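Local coordinates for ribose ABC transporter, substrate binding protein (Conexibacter woesei, PDB 4KQ9), which probably binds a sugar, perhaps ribose, in the periplasm as the substrate-binding component of an ABC transporter, at residues Ser13-Gln18 with Ser70-Ser75; Thr121-Arg126 with Met220-Asp225. The protein carries 1 engineered substitution. All coordinates share one frame; numbering follows the deposited sequence.

Interaction 1. Residues Ser13-Gln18 with Ser70-Ser75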
ATOM      1  N   SER A  13      -9.356  11.659  -8.545  1.00 20.79           N
ATOM      2  CA  SER A  13     -10.398  11.211  -7.688  1.00 22.17           C
ATOM      3  C   SER A  13      -9.894  10.251  -6.636  1.00 24.18           C
ATOM      4  O   SER A  13      -9.489   9.102  -6.956  1.00 18.45           O
ATOM      5  CB  SER A  13     -11.502  10.517  -8.475  1.00 23.38           C
ATOM      6  OG  SER A  13     -12.216   9.635  -7.608  1.00 22.77           O
ATOM      7  N   THR A  14      -9.899  10.754  -5.385  1.00 22.45           N
ATOM      8  CA  THR A  14      -9.535   9.960  -4.233  1.00 24.46           C
ATOM      9  C   THR A  14     -10.663  10.029  -3.167  1.00 30.97           C
ATOM     10  O   THR A  14     -11.822  10.454  -3.466  1.00 29.24           O
ATOM     11  CB  THR A  14      -8.115  10.308  -3.755  1.00 24.27           C
ATOM     12  OG1 THR A  14      -7.671   9.335  -2.790  1.00 24.96           O
ATOM     13  CG2 THR A  14      -7.995  11.716  -3.198  1.00 23.79           C
ATOM     14  N   PHE A  15     -10.370   9.499  -1.985  1.00 33.69           N
ATOM     15  CA  PHE A  15     -11.351   9.425  -0.908  1.00 34.93           C
ATOM     16  C   PHE A  15     -10.607   9.596   0.422  1.00 35.64           C
ATOM     17  O   PHE A  15      -9.354   9.592   0.465  1.00 33.73           O
ATOM     18  CB  PHE A  15     -12.137   8.111  -0.973  1.00 34.72           C
ATOM     19  CG  PHE A  15     -11.283   6.886  -0.830  1.00 36.93           C
ATOM     20  CD1 PHE A  15     -11.015   6.343   0.438  1.00 37.19           C
ATOM     21  CD2 PHE A  15     -10.708   6.288  -1.955  1.00 36.04           C
ATOM     22  CE1 PHE A  15     -10.228   5.226   0.572  1.00 35.63           C
ATOM     23  CE2 PHE A  15      -9.896   5.176  -1.811  1.00 34.63           C
ATOM     24  CZ  PHE A  15      -9.666   4.649  -0.559  1.00 35.60           C
ATOM     25  N   GLY A  16     -11.378   9.809   1.488  1.00 39.36           N
ATOM     26  CA  GLY A  16     -10.816   9.881   2.837  1.00 36.14           C
ATOM     27  C   GLY A  16      -9.939  11.090   3.113  1.00 40.54           C
ATOM     28  O   GLY A  16      -8.686  10.995   3.111  1.00 37.54           O
ATOM     29  N   ALA A  17     -10.598  12.217   3.414  1.00 40.05           N
ATOM     30  CA  ALA A  17      -9.915  13.429   3.901  1.00 39.93           C
ATOM     31  C   ALA A  17      -9.037  13.114   5.105  1.00 31.89           C
ATOM     32  O   ALA A  17      -8.042  13.737   5.338  1.00 31.53           O
ATOM     33  CB  ALA A  17     -10.948  14.512   4.260  1.00 41.44           C
ATOM     34  N   GLN A  18      -9.381  12.117   5.889  1.00 36.05           N
ATOM     35  CA  GLN A  18      -8.584  11.889   7.094  1.00 39.61           C
ATOM     36  C   GLN A  18      -7.413  10.898   6.882  1.00 41.10           C
ATOM     37  O   GLN A  18      -6.500  10.871   7.690  1.00 41.29           O
ATOM     38  CB  GLN A  18      -9.497  11.444   8.240  1.00 44.31           C
ATOM     39  CG  GLN A  18     -10.668  12.421   8.477  1.00 49.62           C
ATOM     40  CD  GLN A  18     -10.249  13.664   9.255  1.00 50.75           C
ATOM     41  OE1 GLN A  18     -10.220  14.766   8.725  1.00 57.71           O
ATOM     42  NE2 GLN A  18      -9.895  13.476  10.516  1.00 55.32           N
ATOM     43  N   SER A  70      -7.802   6.654  -7.411  1.00 21.83           N
ATOM     44  CA  SER A  70      -7.577   5.631  -6.341  1.00 22.64           C
ATOM     45  C   SER A  70      -8.961   5.110  -5.886  1.00 23.82           C
ATOM     46  O   SER A  70      -9.708   5.853  -5.235  1.00 23.63           O
ATOM     47  CB  SER A  70      -6.827   6.207  -5.152  1.00 19.88           C
ATOM     48  OG  SER A  70      -5.551   6.727  -5.537  1.00 22.34           O
ATOM     49  N   PRO A  71      -9.329   3.876  -6.255  1.00 26.73           N
ATOM     50  CA  PRO A  71     -10.720   3.429  -6.071  1.00 28.54           C
ATOM     51  C   PRO A  71     -11.014   2.931  -4.663  1.00 30.99           C
ATOM     52  O   PRO A  71     -10.306   2.072  -4.144  1.00 26.93           O
ATOM     53  CB  PRO A  71     -10.856   2.276  -7.048  1.00 28.26           C
ATOM     54  CG  PRO A  71      -9.486   1.734  -7.178  1.00 29.90           C
ATOM     55  CD  PRO A  71      -8.520   2.844  -6.919  1.00 29.74           C
ATOM     56  N   ILE A  72     -12.041   3.508  -4.047  1.00 34.86           N
ATOM     57  CA  ILE A  72     -12.489   3.037  -2.735  1.00 35.93           C
ATOM     58  C   ILE A  72     -12.917   1.565  -2.735  1.00 35.35           C
ATOM     59  O   ILE A  72     -12.669   0.862  -1.779  1.00 34.20           O
ATOM     60  CB  ILE A  72     -13.622   3.895  -2.136  1.00 39.52           C
ATOM     61  CG1 ILE A  72     -13.953   3.367  -0.724  1.00 41.50           C
ATOM     62  CG2 ILE A  72     -14.877   3.867  -2.997  1.00 38.73           C
ATOM     63  CD1 ILE A  72     -14.643   4.406   0.126  1.00 47.00           C
ATOM     64  N   ASP A  73     -13.545   1.092  -3.795  1.00 39.34           N
ATOM     65  CA  ASP A  73     -13.883  -0.330  -3.892  1.00 42.44           C
ATOM     66  C   ASP A  73     -13.604  -0.804  -5.295  1.00 39.57           C
ATOM     67  O   ASP A  73     -14.140  -0.251  -6.254  1.00 42.35           O
ATOM     68  CB  ASP A  73     -15.373  -0.593  -3.580  1.00 47.59           C
ATOM     69  CG  ASP A  73     -15.796  -2.037  -3.910  1.00 50.49           C
ATOM     70  OD1 ASP A  73     -15.346  -2.965  -3.223  1.00 61.25           O
ATOM     71  OD2 ASP A  73     -16.542  -2.272  -4.878  1.00 64.20           O
ATOM     72  N   GLY A  74     -12.845  -1.879  -5.416  1.00 40.31           N
ATOM     73  CA  GLY A  74     -12.415  -2.378  -6.723  1.00 40.47           C
ATOM     74  C   GLY A  74     -13.437  -2.974  -7.689  1.00 42.76           C
ATOM     75  O   GLY A  74     -13.143  -3.151  -8.880  1.00 41.19           O
ATOM     76  N   SER A  75     -14.632  -3.304  -7.221  1.00 46.45           N
ATOM     77  CA  SER A  75     -15.639  -3.888  -8.131  1.00 47.07           C
ATOM     78  C   SER A  75     -16.816  -2.968  -8.389  1.00 45.35           C
ATOM     79  O   SER A  75     -17.327  -2.927  -9.493  1.00 48.23           O
ATOM     80  CB  SER A  75     -16.108  -5.269  -7.645  1.00 47.99           C
ATOM     81  OG  SER A  75     -16.462  -5.257  -6.279  1.00 52.49           O
TER
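A backbone hydrogen bond joins the two segments where they meet: the amide N of S70 donates to the carbonyl O of S13 over 3.0 Å, at an N-H...O angle of 147°. Just beyond it, T14 and S70 lie abreast, their CA atoms 5.2 Å apart, and the chain of 70-75 then leaves the sheet as a loop. Contact passes from main chain to side chain at F15. Its CG sits between the backbone N and the carbonyl carbon (chi1 61°), which puts the ring against P71 and I72 of the loop. Over one ring face lie CA and CB of I72; CB stands 3.9 Å from the ring centroid, 17° off the normal, a CH-pi contact displaced toward the rim, while I72 CA comes to 3.5 Å from F15 CE2. In the ring plane, at the edge, the carbonyl O of S70 approaches F15 CD2, likewise at 3.5 Å.

The setting illustrates how a parallel sheet with helices on its flanks builds a cleft. Strands 9-15 and 66-69 are neighbours in the first sheet of a type I periplasmic binding protein fold, and the loops after their C-terminal ends face the opening between the two lobes, where relatives hold their sugar. Q52 of helix 49-61 bridges the two segments, its side-chain amide bonding to S13 OG, S70 O and I72 N. S70 CB, by contrast, meets T14 OG1 at only van der Waals range, 4.0 Å; the S70 hydroxyl is engaged by Y12 OH and L94 O, whereas T14 OG1 is buried without a polar partner. Farther along the loop, D73 OD2 accepts from S75 N to close an Asx turn.

Interaction 2. Residues Thr121-Arg126 with Met220-Asp225. Engineered in segment 220-225: M220 (natural residue Val).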
ATOM      1  N   THR A 121      11.232 -12.962   3.785  1.00 18.33           N
ATOM      2  CA  THR A 121      12.658 -13.129   3.700  1.00 19.23           C
ATOM      3  C   THR A 121      13.416 -12.532   4.875  1.00 18.74           C
ATOM      4  O   THR A 121      14.414 -13.135   5.371  1.00 19.80           O
ATOM      5  CB  THR A 121      13.187 -12.552   2.360  1.00 19.72           C
ATOM      6  OG1 THR A 121      12.459 -13.149   1.328  1.00 17.47           O
ATOM      7  CG2 THR A 121      14.644 -12.820   2.167  1.00 25.42           C
ATOM      8  N   TYR A 122      12.962 -11.364   5.357  1.00 15.81           N
ATOM      9  CA  TYR A 122      13.524 -10.771   6.499  1.00 17.38           C
ATOM     10  C   TYR A 122      13.485 -11.786   7.667  1.00 17.71           C
ATOM     11  O   TYR A 122      14.483 -11.920   8.422  1.00 16.93           O
ATOM     12  CB  TYR A 122      12.780  -9.478   6.889  1.00 18.41           C
ATOM     13  CG  TYR A 122      13.399  -8.792   8.041  1.00 20.59           C
ATOM     14  CD1 TYR A 122      14.483  -7.938   7.838  1.00 21.90           C
ATOM     15  CD2 TYR A 122      12.948  -9.014   9.332  1.00 21.85           C
ATOM     16  CE1 TYR A 122      15.054  -7.286   8.883  1.00 23.22           C
ATOM     17  CE2 TYR A 122      13.531  -8.388  10.408  1.00 23.23           C
ATOM     18  CZ  TYR A 122      14.595  -7.517  10.154  1.00 24.44           C
ATOM     19  OH  TYR A 122      15.226  -6.898  11.157  1.00 29.87           O
ATOM     20  N   ILE A 123      12.329 -12.399   7.839  1.00 18.16           N
ATOM     21  CA  ILE A 123      12.088 -13.313   8.971  1.00 19.21           C
ATOM     22  C   ILE A 123      12.921 -14.590   8.769  1.00 20.70           C
ATOM     23  O   ILE A 123      13.654 -14.987   9.658  1.00 22.61           O
ATOM     24  CB  ILE A 123      10.610 -13.713   9.061  1.00 19.27           C
ATOM     25  CG1 ILE A 123       9.798 -12.538   9.660  1.00 20.37           C
ATOM     26  CG2 ILE A 123      10.425 -14.934   9.958  1.00 21.05           C
ATOM     27  CD1 ILE A 123       8.311 -12.666   9.381  1.00 22.02           C
ATOM     28  N   ALA A 124      12.823 -15.170   7.583  1.00 21.94           N
ATOM     29  CA  ALA A 124      13.641 -16.322   7.213  1.00 25.91           C
ATOM     30  C   ALA A 124      15.166 -16.085   7.468  1.00 26.89           C
ATOM     31  O   ALA A 124      15.797 -16.889   8.111  1.00 23.55           O
ATOM     32  CB  ALA A 124      13.344 -16.764   5.797  1.00 28.41           C
ATOM     33  N   ASP A 125      15.728 -14.953   7.074  1.00 27.76           N
ATOM     34  CA  ASP A 125      17.138 -14.731   7.308  1.00 29.26           C
ATOM     35  C   ASP A 125      17.478 -14.698   8.803  1.00 29.19           C
ATOM     36  O   ASP A 125      18.628 -14.920   9.163  1.00 23.52           O
ATOM     37  CB  ASP A 125      17.635 -13.442   6.598  1.00 29.30           C
ATOM     38  CG  ASP A 125      17.585 -13.566   5.083  1.00 32.30           C
ATOM     39  OD1 ASP A 125      17.458 -14.690   4.558  1.00 33.91           O
ATOM     40  OD2 ASP A 125      17.621 -12.529   4.409  1.00 32.80           O
ATOM     41  N   ARG A 126      16.512 -14.400   9.681  1.00 25.84           N
ATOM     42  CA  ARG A 126      16.876 -14.098  11.023  1.00 27.81           C
ATOM     43  C   ARG A 126      16.468 -15.119  12.023  1.00 27.38           C
ATOM     44  O   ARG A 126      16.974 -15.079  13.133  1.00 27.47           O
ATOM     45  CB  ARG A 126      16.354 -12.724  11.440  1.00 31.85           C
ATOM     46  CG  ARG A 126      17.198 -11.650  10.823  1.00 31.65           C
ATOM     47  CD  ARG A 126      16.561 -10.298  10.925  1.00 32.13           C
ATOM     48  NE  ARG A 126      17.302  -9.346  10.117  1.00 32.30           N
ATOM     49  CZ  ARG A 126      17.380  -9.357   8.792  1.00 30.16           C
ATOM     50  NH1 ARG A 126      16.770 -10.268   8.065  1.00 27.86           N
ATOM     51  NH2 ARG A 126      18.092  -8.413   8.181  1.00 34.71           N
HETATM   52  N   MSE A 220       9.814 -11.818  16.519  1.00 17.11           N
HETATM   53  CA  MSE A 220       9.982 -10.795  15.469  1.00 17.93           C
HETATM   54  C   MSE A 220       8.630 -10.427  14.867  1.00 15.84           C
HETATM   55  O   MSE A 220       7.937 -11.269  14.317  1.00 15.02           O
HETATM   56  CB  MSE A 220      10.859 -11.295  14.316  1.00 19.71           C
HETATM   57  CG  MSE A 220      12.317 -11.418  14.751  1.00 27.04           C
HETATM   58 SE   MSE A 220      13.280 -11.831  13.055  0.70 37.26          SE
HETATM   59  CE  MSE A 220      12.595 -13.577  12.886  1.00 24.61           C
ATOM     60  N   VAL A 221       8.268  -9.170  14.944  1.00 14.19           N
ATOM     61  CA  VAL A 221       6.985  -8.686  14.387  1.00 11.79           C
ATOM     62  C   VAL A 221       7.244  -7.812  13.156  1.00 11.50           C
ATOM     63  O   VAL A 221       8.079  -6.906  13.238  1.00 10.77           O
ATOM     64  CB  VAL A 221       6.321  -7.813  15.451  1.00 11.79           C
ATOM     65  CG1 VAL A 221       5.171  -7.049  14.889  1.00 11.79           C
ATOM     66  CG2 VAL A 221       5.958  -8.684  16.678  1.00 12.59           C
ATOM     67  N   VAL A 222       6.547  -8.089  12.043  1.00 11.31           N
ATOM     68  CA  VAL A 222       6.699  -7.389  10.781  1.00 11.16           C
ATOM     69  C   VAL A 222       5.310  -6.957  10.263  1.00 11.89           C
ATOM     70  O   VAL A 222       4.292  -7.695  10.389  1.00 10.68           O
ATOM     71  CB  VAL A 222       7.463  -8.221   9.711  1.00 12.34           C
ATOM     72  CG1 VAL A 222       8.800  -8.850  10.236  1.00 12.55           C
ATOM     73  CG2 VAL A 222       6.584  -9.319   9.197  1.00 14.43           C
ATOM     74  N   GLY A 223       5.274  -5.766   9.704  1.00 12.18           N
ATOM     75  CA  GLY A 223       4.016  -5.122   9.223  1.00 12.55           C
ATOM     76  C   GLY A 223       4.276  -4.331   7.942  1.00 13.79           C
ATOM     77  O   GLY A 223       5.354  -4.433   7.392  1.00 13.72           O
ATOM     78  N   THR A 224       3.313  -3.564   7.467  1.00 13.92           N
ATOM     79  CA  THR A 224       3.404  -2.744   6.308  1.00 14.86           C
ATOM     80  C   THR A 224       2.662  -1.423   6.604  1.00 15.50           C
ATOM     81  O   THR A 224       1.634  -1.429   7.202  1.00 16.20           O
ATOM     82  CB  THR A 224       2.747  -3.421   5.091  1.00 15.17           C
ATOM     83  OG1 THR A 224       3.437  -4.616   4.775  1.00 18.45           O
ATOM     84  CG2 THR A 224       2.760  -2.537   3.919  1.00 13.90           C
ATOM     85  N   ASP A 225       3.250  -0.354   6.128  1.00 15.06           N
ATOM     86  CA  ASP A 225       2.733   0.995   6.001  1.00 17.77           C
ATOM     87  C   ASP A 225       3.764   2.025   6.449  1.00 15.93           C
ATOM     88  O   ASP A 225       3.727   3.130   6.035  1.00 16.54           O
ATOM     89  CB  ASP A 225       1.441   1.260   6.782  1.00 18.58           C
ATOM     90  CG  ASP A 225       0.214   0.605   6.146  1.00 21.67           C
ATOM     91  OD1 ASP A 225       0.288   0.178   5.004  1.00 23.15           O
ATOM     92  OD2 ASP A 225      -0.762   0.446   6.866  1.00 24.71           O
TER
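From helix 121-126, I123 and R126 meet M220 of strand 220-222, and the short helix and strand segments run nearly antiparallel, at 166°, with their axes 9.8 Å apart. M220 is an engineered selenomethionine standing where the natural sequence has valine. Its CB points at the helix; with CG anti to the carbonyl carbon (chi1 -71°) and the next torsion extended, the chain carries SE over to R126 and Y122. SE then comes to 3.6 Å from R126 CB and, at 4.4 Å from Y122 CE2, makes an oblique Met-aromatic contact with that ring. At chi3 the chain bends, bringing CE to 3.7 Å from the carbonyl O of I123 and 3.9 Å from I123 CG2.

The side chains of I123 and M220 pass each other running opposite ways, while the other branch of I123 reaches V222: CD1 lies 3.8 Å from V222 CG2. Replacing I123 by an alanine removes both branches and is likely to open a gap between helix and strand beside V222 and the selenomethionine methyl. Within 121-126, the guanidinium of R126 lies with one face over Y122 CE1, and its NH1 donates to Y122 O, in the carbonyl plane on a lone pair, at 2.8 Å. This turns the charged end of R126 away from the strand, though its CB still touches SE.

The pairing belongs to the second lobe, where helix 112-126 packs against strand 220-222 of the parallel sheet of that lobe, with A193 of strand 193-196 alongside I123 and M220. With no hydrogen bond crossing between the segments, dispersion and shape fit probably supply most of their direct attraction.

Interactions 1 and 2 lie on opposite sides of the chain's centre, their own centres about 29 Å apart and their nearest atoms about 12 Å apart. Each is largely buried, yet 13-18 with 70-75 is made where two adjacent strands run out into loops, whereas 121-126 with 220-225 joins a helix to a strand of the other parallel sheet and reaches the surface at R126. They share no strand or helix. The chemistry follows: main-chain amides and carbonyls take part in interaction 1 beside an aromatic face, while interaction 2 is held by aliphatic branches and the engineered selenomethionine, with no hydrogen bond crossing between the segments.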